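Local coordinates for mbDLG-3 protein (PDB 6X1N) that probably binds the C-terminal tails of partner proteins through this third PDZ domain of a Dlg-type scaffold, and may associate with protein kinases, at residues D4-K12 with A48-D59; A15-P24 with I38-A49. All coordinates share one frame; numbering follows the deposited sequence.

Interaction 1 of 2, residues D4-K12 with A48-D59; sequences DLRTVTLYK and AAIESGQVFEGD. With GOL (glycerol), chain B.
R6 grips D59 end-on in a salt bridge: NH1 donates to OD2 and NH2 to OD1, each 2.8 Å away. The pair ties the first strand of the PDZ domain, 6-11, to the start of strand 59-64; L10 of the same strand packs on helix 48-52. Both D59 oxygens lie close to the guanidinium plane, yet the arginine meets them from above the carboxylate plane, the two planes being turned by 38°. A bend at chi3 (-80°) turns the guanidinium toward residues 54-59, where NH1 also donates to Q54 O at 2.8 Å. F56 covers one guanidinium face with CD2, at 3.6 Å from R6 NH2, its ring tilted rather than stacked. A glycerol, probably from the crystallisation liquor, accepts a hydrogen bond from R6 NE on O1 and also bonds the Q54 amide. Further along the strand apolar residues suit the buried side: V8 CG1 meets V55 CG2, and L10 sets CB on A48 CB at 3.9 Å, where a small alanine lets the helix come close. S52 OG accepts from Q54 N, an ST turn shaping the helix exit. D59 itself is positioned by F56 N, which donates to OD2 at 2.9 Å from the face opposite R6 NH1.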
# COMPACT_ATOMS: atom_id res chain seq x y z
N ASP A 4 -6.62 13.11 -6.02
CA ASP A 4 -6.02 12.47 -4.86
C ASP A 4 -5.93 10.96 -5.05
O ASP A 4 -5.05 10.31 -4.48
CB ASP A 4 -6.87 12.70 -3.61
CG ASP A 4 -6.86 14.12 -3.12
OD1 ASP A 4 -5.83 14.82 -3.24
OD2 ASP A 4 -7.90 14.52 -2.56
N LEU A 5 -6.86 10.38 -5.81
CA LEU A 5 -6.91 8.95 -6.03
C LEU A 5 -6.01 8.62 -7.21
O LEU A 5 -6.26 9.09 -8.33
CB LEU A 5 -8.35 8.52 -6.32
CG LEU A 5 -8.60 7.02 -6.39
CD1 LEU A 5 -8.38 6.38 -5.02
CD2 LEU A 5 -10.00 6.75 -6.92
N ARG A 6 -4.95 7.84 -6.96
CA ARG A 6 -3.96 7.50 -7.97
C ARG A 6 -4.07 6.01 -8.29
O ARG A 6 -4.16 5.17 -7.39
CB ARG A 6 -2.55 7.82 -7.48
CG ARG A 6 -2.21 9.29 -7.65
CD ARG A 6 -0.98 9.72 -6.84
NE ARG A 6 -1.30 9.97 -5.44
CZ ARG A 6 -0.88 9.25 -4.40
NH1 ARG A 6 -0.08 8.19 -4.57
NH2 ARG A 6 -1.26 9.60 -3.18
N THR A 7 -4.06 5.69 -9.58
CA THR A 7 -4.02 4.31 -10.04
C THR A 7 -2.66 4.13 -10.70
O THR A 7 -2.36 4.79 -11.70
CB THR A 7 -5.16 4.02 -11.02
OG1 THR A 7 -6.42 4.23 -10.36
CG2 THR A 7 -5.09 2.58 -11.48
N VAL A 8 -1.84 3.27 -10.12
CA VAL A 8 -0.43 3.14 -10.49
C VAL A 8 -0.16 1.68 -10.79
O VAL A 8 -0.56 0.80 -10.02
CB VAL A 8 0.47 3.63 -9.34
CG1 VAL A 8 1.94 3.47 -9.72
CG2 VAL A 8 0.15 5.08 -8.99
N THR A 9 0.53 1.41 -11.89
CA THR A 9 1.04 0.07 -12.17
C THR A 9 2.55 0.10 -11.99
O THR A 9 3.24 0.90 -12.62
CB THR A 9 0.68 -0.38 -13.58
OG1 THR A 9 -0.75 -0.47 -13.69
CG2 THR A 9 1.29 -1.74 -13.87
N LEU A 10 3.05 -0.75 -11.11
CA LEU A 10 4.47 -0.89 -10.88
C LEU A 10 4.94 -2.22 -11.44
O LEU A 10 4.22 -3.22 -11.36
CB LEU A 10 4.80 -0.86 -9.39
CG LEU A 10 4.39 0.38 -8.60
CD1 LEU A 10 4.77 0.19 -7.15
CD2 LEU A 10 5.04 1.63 -9.17
N TYR A 11 6.14 -2.22 -12.00
CA TYR A 11 6.78 -3.43 -12.50
C TYR A 11 8.00 -3.71 -11.63
O TYR A 11 8.79 -2.81 -11.36
CB TYR A 11 7.16 -3.24 -13.97
CG TYR A 11 8.09 -4.29 -14.50
CD1 TYR A 11 7.74 -5.63 -14.48
CD2 TYR A 11 9.32 -3.94 -15.02
CE1 TYR A 11 8.60 -6.60 -14.97
CE2 TYR A 11 10.18 -4.89 -15.52
CZ TYR A 11 9.82 -6.22 -15.49
OH TYR A 11 10.68 -7.17 -15.98
N LYS A 12 8.15 -4.97 -11.21
CA LYS A 12 9.16 -5.31 -10.21
C LYS A 12 10.56 -4.93 -10.68
O LYS A 12 11.38 -4.44 -9.90
CB LYS A 12 9.07 -6.80 -9.89
CG LYS A 12 10.10 -7.29 -8.90
CD LYS A 12 9.91 -8.76 -8.61
CE LYS A 12 10.81 -9.21 -7.48
NZ LYS A 12 10.64 -10.66 -7.17
N ALA A 48 10.65 0.46 -8.15
CA ALA A 48 9.58 0.92 -9.03
C ALA A 48 8.84 2.11 -8.43
O ALA A 48 8.45 3.03 -9.16
CB ALA A 48 8.61 -0.22 -9.31
N ALA A 49 8.64 2.11 -7.12
CA ALA A 49 7.82 3.15 -6.50
C ALA A 49 8.45 4.52 -6.66
O ALA A 49 7.79 5.48 -7.07
CB ALA A 49 7.55 2.84 -5.04
N ILE A 50 9.75 4.65 -6.36
CA ILE A 50 10.39 5.96 -6.50
C ILE A 50 10.46 6.37 -7.97
O ILE A 50 10.28 7.55 -8.30
CB ILE A 50 11.76 6.00 -5.79
CG1 ILE A 50 12.26 7.44 -5.68
CG2 ILE A 50 12.80 5.12 -6.51
CD1 ILE A 50 13.49 7.58 -4.82
N GLU A 51 10.70 5.41 -8.87
CA GLU A 51 10.75 5.74 -10.29
C GLU A 51 9.42 6.26 -10.80
O GLU A 51 9.39 7.14 -11.68
CB GLU A 51 11.22 4.52 -11.09
CG GLU A 51 12.68 4.18 -10.86
CD GLU A 51 13.13 2.90 -11.55
OE1 GLU A 51 12.37 2.35 -12.37
OE2 GLU A 51 14.26 2.45 -11.27
N SER A 52 8.31 5.77 -10.24
CA SER A 52 6.99 6.21 -10.67
C SER A 52 6.72 7.65 -10.26
O SER A 52 6.03 8.38 -10.98
CB SER A 52 5.92 5.29 -10.08
OG SER A 52 5.61 5.62 -8.74
N GLY A 53 7.21 8.06 -9.08
CA GLY A 53 6.89 9.37 -8.55
C GLY A 53 5.46 9.54 -8.13
O GLY A 53 5.04 10.66 -7.83
N GLN A 54 4.68 8.46 -8.08
CA GLN A 54 3.26 8.55 -7.79
C GLN A 54 2.84 7.62 -6.66
O GLN A 54 1.66 7.29 -6.53
CB GLN A 54 2.42 8.30 -9.04
CG GLN A 54 2.50 9.45 -10.05
CD GLN A 54 1.77 10.72 -9.58
OE1 GLN A 54 0.54 10.80 -9.62
NE2 GLN A 54 2.54 11.72 -9.14
N VAL A 55 3.79 7.21 -5.83
CA VAL A 55 3.56 6.36 -4.67
C VAL A 55 4.25 7.03 -3.50
O VAL A 55 5.46 7.30 -3.57
CB VAL A 55 4.13 4.95 -4.90
CG1 VAL A 55 3.85 4.05 -3.71
CG2 VAL A 55 3.59 4.34 -6.21
N PHE A 56 3.51 7.30 -2.42
CA PHE A 56 4.05 8.10 -1.33
C PHE A 56 3.85 7.41 0.01
O PHE A 56 2.81 6.79 0.26
CB PHE A 56 3.34 9.46 -1.25
CG PHE A 56 3.36 10.25 -2.53
CD1 PHE A 56 4.55 10.47 -3.20
CD2 PHE A 56 2.19 10.77 -3.05
CE1 PHE A 56 4.56 11.21 -4.38
CE2 PHE A 56 2.19 11.50 -4.21
CZ PHE A 56 3.37 11.72 -4.88
N GLU A 57 4.82 7.58 0.90
CA GLU A 57 4.59 7.21 2.28
C GLU A 57 3.34 7.91 2.81
O GLU A 57 3.08 9.07 2.49
CB GLU A 57 5.81 7.60 3.12
CG GLU A 57 5.62 7.19 4.56
CD GLU A 57 6.83 7.41 5.42
OE1 GLU A 57 7.94 7.64 4.88
OE2 GLU A 57 6.65 7.35 6.66
N GLY A 58 2.54 7.18 3.58
CA GLY A 58 1.29 7.70 4.08
C GLY A 58 0.11 7.51 3.16
O GLY A 58 -1.01 7.91 3.51
N ASP A 59 0.31 6.91 1.99
CA ASP A 59 -0.81 6.54 1.14
C ASP A 59 -1.52 5.33 1.73
O ASP A 59 -0.88 4.37 2.18
CB ASP A 59 -0.32 6.09 -0.25
CG ASP A 59 0.10 7.24 -1.14
OD1 ASP A 59 -0.20 8.41 -0.82
OD2 ASP A 59 0.68 6.92 -2.19
C1 GOL B . -2.04 13.67 -6.59
O1 GOL B . -2.58 12.49 -6.02
C2 GOL B . -0.89 13.31 -7.52
O2 GOL B . -1.38 12.67 -8.68
C3 GOL B . -0.12 14.57 -7.89
O3 GOL B . 0.90 14.25 -8.81

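Interaction 2 of 2, residues A15-P24 with I38-A49; sequences AGFGFSLLGP and IFISRILPEGAA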
# COMPACT_ATOMS: atom_id res chain seq x y z
N ALA A 15 15.34 -3.80 -9.46
CA ALA A 15 15.55 -3.43 -8.07
C ALA A 15 14.35 -3.71 -7.18
O ALA A 15 14.39 -3.40 -5.99
CB ALA A 15 15.95 -1.96 -7.96
N GLY A 16 13.28 -4.28 -7.71
CA GLY A 16 12.11 -4.55 -6.91
C GLY A 16 11.10 -3.42 -6.93
O GLY A 16 11.29 -2.35 -7.51
N PHE A 17 9.98 -3.68 -6.24
CA PHE A 17 8.88 -2.72 -6.20
C PHE A 17 9.23 -1.46 -5.42
O PHE A 17 8.62 -0.41 -5.66
CB PHE A 17 7.64 -3.38 -5.62
CG PHE A 17 7.01 -4.40 -6.54
CD1 PHE A 17 6.48 -4.01 -7.77
CD2 PHE A 17 6.92 -5.73 -6.17
CE1 PHE A 17 5.89 -4.94 -8.61
CE2 PHE A 17 6.31 -6.66 -7.01
CZ PHE A 17 5.80 -6.27 -8.23
N GLY A 18 10.16 -1.53 -4.48
CA GLY A 18 10.71 -0.33 -3.88
C GLY A 18 9.87 0.37 -2.83
O GLY A 18 9.96 1.60 -2.70
N PHE A 19 9.06 -0.36 -2.07
CA PHE A 19 8.31 0.29 -1.00
C PHE A 19 8.04 -0.70 0.10
O PHE A 19 8.03 -1.92 -0.11
CB PHE A 19 7.02 0.94 -1.50
CG PHE A 19 5.94 -0.04 -1.88
CD1 PHE A 19 5.86 -0.53 -3.18
CD2 PHE A 19 4.97 -0.42 -0.97
CE1 PHE A 19 4.84 -1.42 -3.55
CE2 PHE A 19 3.95 -1.30 -1.32
CZ PHE A 19 3.89 -1.81 -2.60
N SER A 20 7.82 -0.16 1.29
CA SER A 20 7.39 -0.93 2.45
C SER A 20 5.94 -0.61 2.75
O SER A 20 5.49 0.53 2.53
CB SER A 20 8.19 -0.51 3.69
OG SER A 20 9.59 -0.62 3.47
N LEU A 21 5.19 -1.58 3.26
CA LEU A 21 3.82 -1.33 3.68
C LEU A 21 3.61 -1.72 5.14
O LEU A 21 4.41 -2.44 5.75
CB LEU A 21 2.79 -1.99 2.75
CG LEU A 21 2.81 -3.50 2.53
CD1 LEU A 21 2.26 -4.29 3.72
CD2 LEU A 21 2.03 -3.87 1.28
N LEU A 22 2.50 -1.24 5.69
CA LEU A 22 2.10 -1.58 7.04
C LEU A 22 0.61 -1.88 7.05
O LEU A 22 -0.13 -1.54 6.13
CB LEU A 22 2.46 -0.51 8.08
CG LEU A 22 1.77 0.87 8.09
CD1 LEU A 22 0.30 0.83 8.56
CD2 LEU A 22 2.58 1.79 9.00
N GLY A 23 0.18 -2.53 8.12
CA GLY A 23 -1.22 -2.82 8.29
C GLY A 23 -1.47 -3.30 9.69
O GLY A 23 -0.57 -3.36 10.53
N PRO A 24 -2.72 -3.65 9.99
CA PRO A 24 -3.07 -4.09 11.34
C PRO A 24 -2.67 -5.54 11.57
O PRO A 24 -2.44 -6.31 10.63
CB PRO A 24 -4.60 -3.95 11.38
CG PRO A 24 -5.01 -4.16 9.98
CD PRO A 24 -3.88 -3.64 9.09
N ILE A 38 -4.40 -0.69 4.87
CA ILE A 38 -3.01 -0.94 4.49
C ILE A 38 -2.41 0.37 4.01
O ILE A 38 -3.05 1.11 3.25
CB ILE A 38 -2.96 -2.00 3.37
CG1 ILE A 38 -3.58 -3.32 3.85
CG2 ILE A 38 -1.52 -2.19 2.89
CD1 ILE A 38 -2.94 -3.87 5.10
N PHE A 39 -1.18 0.66 4.44
CA PHE A 39 -0.52 1.92 4.14
C PHE A 39 0.90 1.72 3.62
O PHE A 39 1.57 0.76 3.99
CB PHE A 39 -0.48 2.80 5.39
CG PHE A 39 -1.79 3.42 5.68
CD1 PHE A 39 -2.81 2.68 6.23
CD2 PHE A 39 -2.03 4.73 5.33
CE1 PHE A 39 -4.04 3.25 6.45
CE2 PHE A 39 -3.26 5.30 5.56
CZ PHE A 39 -4.26 4.56 6.10
N ILE A 40 1.34 2.63 2.77
CA ILE A 40 2.75 2.70 2.39
C ILE A 40 3.51 3.31 3.55
O ILE A 40 3.21 4.43 3.97
CB ILE A 40 2.93 3.54 1.12
CG1 ILE A 40 2.05 3.01 -0.02
CG2 ILE A 40 4.41 3.62 0.77
CD1 ILE A 40 2.57 1.85 -0.74
N SER A 41 4.49 2.58 4.08
CA SER A 41 5.28 3.05 5.20
C SER A 41 6.68 3.53 4.82
O SER A 41 7.35 4.13 5.67
CB SER A 41 5.38 1.97 6.28
OG SER A 41 5.89 0.77 5.73
N ARG A 42 7.14 3.29 3.59
CA ARG A 42 8.44 3.82 3.20
C ARG A 42 8.57 3.69 1.70
O ARG A 42 8.16 2.69 1.12
CB ARG A 42 9.57 3.01 3.87
CG ARG A 42 10.94 3.64 3.81
CD ARG A 42 11.07 4.80 4.77
NE ARG A 42 12.48 5.21 4.81
CZ ARG A 42 13.30 5.05 5.84
NH1 ARG A 42 12.87 4.51 6.97
NH2 ARG A 42 14.56 5.45 5.75
N ILE A 43 9.18 4.70 1.07
CA ILE A 43 9.60 4.63 -0.32
C ILE A 43 11.10 4.39 -0.33
O ILE A 43 11.86 5.21 0.20
CB ILE A 43 9.26 5.91 -1.09
CG1 ILE A 43 7.77 6.22 -0.98
CG2 ILE A 43 9.68 5.78 -2.54
CD1 ILE A 43 6.84 5.12 -1.51
N LEU A 44 11.53 3.29 -0.94
CA LEU A 44 12.95 2.97 -0.92
C LEU A 44 13.71 3.83 -1.92
O LEU A 44 13.14 4.30 -2.91
CB LEU A 44 13.16 1.49 -1.23
CG LEU A 44 12.40 0.52 -0.31
CD1 LEU A 44 12.91 -0.91 -0.48
CD2 LEU A 44 12.43 0.94 1.14
N PRO A 45 15.02 4.02 -1.70
CA PRO A 45 15.79 4.91 -2.60
C PRO A 45 15.93 4.40 -4.02
O PRO A 45 16.23 5.19 -4.91
CB PRO A 45 17.15 5.06 -1.89
CG PRO A 45 17.23 3.89 -0.97
CD PRO A 45 15.82 3.59 -0.54
N GLU A 46 15.72 3.11 -4.26
CA GLU A 46 15.68 2.57 -5.61
C GLU A 46 14.48 1.66 -5.70
O GLU A 46 14.09 1.02 -4.72
CB GLU A 46 16.91 1.73 -5.94
CG GLU A 46 18.20 2.49 -5.90
CD GLU A 46 18.42 3.32 -7.14
OE1 GLU A 46 19.28 4.22 -7.07
OE2 GLU A 46 17.78 3.11 -8.19
N GLY A 47 13.91 1.57 -6.90
CA GLY A 47 12.82 0.65 -7.11
C GLY A 47 11.68 1.26 -7.89
O GLY A 47 11.71 2.44 -8.24
N ALA A 48 10.65 0.46 -8.15
CA ALA A 48 9.58 0.92 -9.03
C ALA A 48 8.84 2.11 -8.43
O ALA A 48 8.45 3.03 -9.16
CB ALA A 48 8.61 -0.22 -9.31
N ALA A 49 8.64 2.11 -7.12
CA ALA A 49 7.82 3.15 -6.50
C ALA A 49 8.45 4.52 -6.66
O ALA A 49 7.79 5.48 -7.07
CB ALA A 49 7.55 2.84 -5.04
O HOH W 1 15.32 -1.41 -4.31
O HOH W 2 11.28 2.89 -4.70
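F19 and I40 meet closely, the CD1 methyl of the isoleucine lying 3.3 Å from CD2 of the ring, which it approaches obliquely. The ring gets there because CG sits between the backbone N and the carbonyl carbon (chi1 71°), and CB of F19 rests on I43 CD1 and A49 CB. Further along, L22 adopts the same first torsion (chi1 68°) and divides its methyls: CD1 packs on F39 CB at 3.8 Å, while CD2 reaches S41 CB. I38 sends CD1 against G23 CA at 3.8 Å, a place where any side chain on the glycine would collide. Strands 19-22 and 38-43 are antiparallel, and a classic beta bulge sets both S41 and R42 opposite S20, whose carbonyl O takes the S41 N-H at 2.8 Å and a weak bond from R42 N. Residues 16-19, with the sequence GFGF, match the carboxylate-binding loop of PDZ domains, and the groove between strand 19-22 and helix 74-82, touched by L21, is where peptide tails bind in relatives. The loop is held by backbone bonds: G16 O accepts from A48 N, F17 O from A49 N and G18 O from L44 N. G18 and G47 lie with CA atoms 4.0 Å apart, too near for a CB on either. L44 lays CG 3.6 Å from G18 C and points CD2 at S20 OG; an alanine here would probably open a gap beside the G18 backbone, where CG and CD1 now pack. One water donates to both G18 O and L44 O.

Overall arrangement
The two contacts have centres about 9 Å apart and belong to one PDZ domain. Their segments run in the order 4-12, 15-24, 38-49 and 48-59, so interaction 2 lies between the two segments of interaction 1 except for the shared A48 and A49. Helix 48-52 serves both, with A48 turned to strand 6-11 and both alanines turned to the loop 15-18. The strands belong to one antiparallel sheet, and I40 forms probable backbone hydrogen bonds with G58 and D59, joining the sheet pair of interaction 2 to the turn that carries the R6 partner. Interaction 1 thus packs helix 48-52 and the loop after it against the first strand, while interaction 2 builds the likely peptide-binding edge.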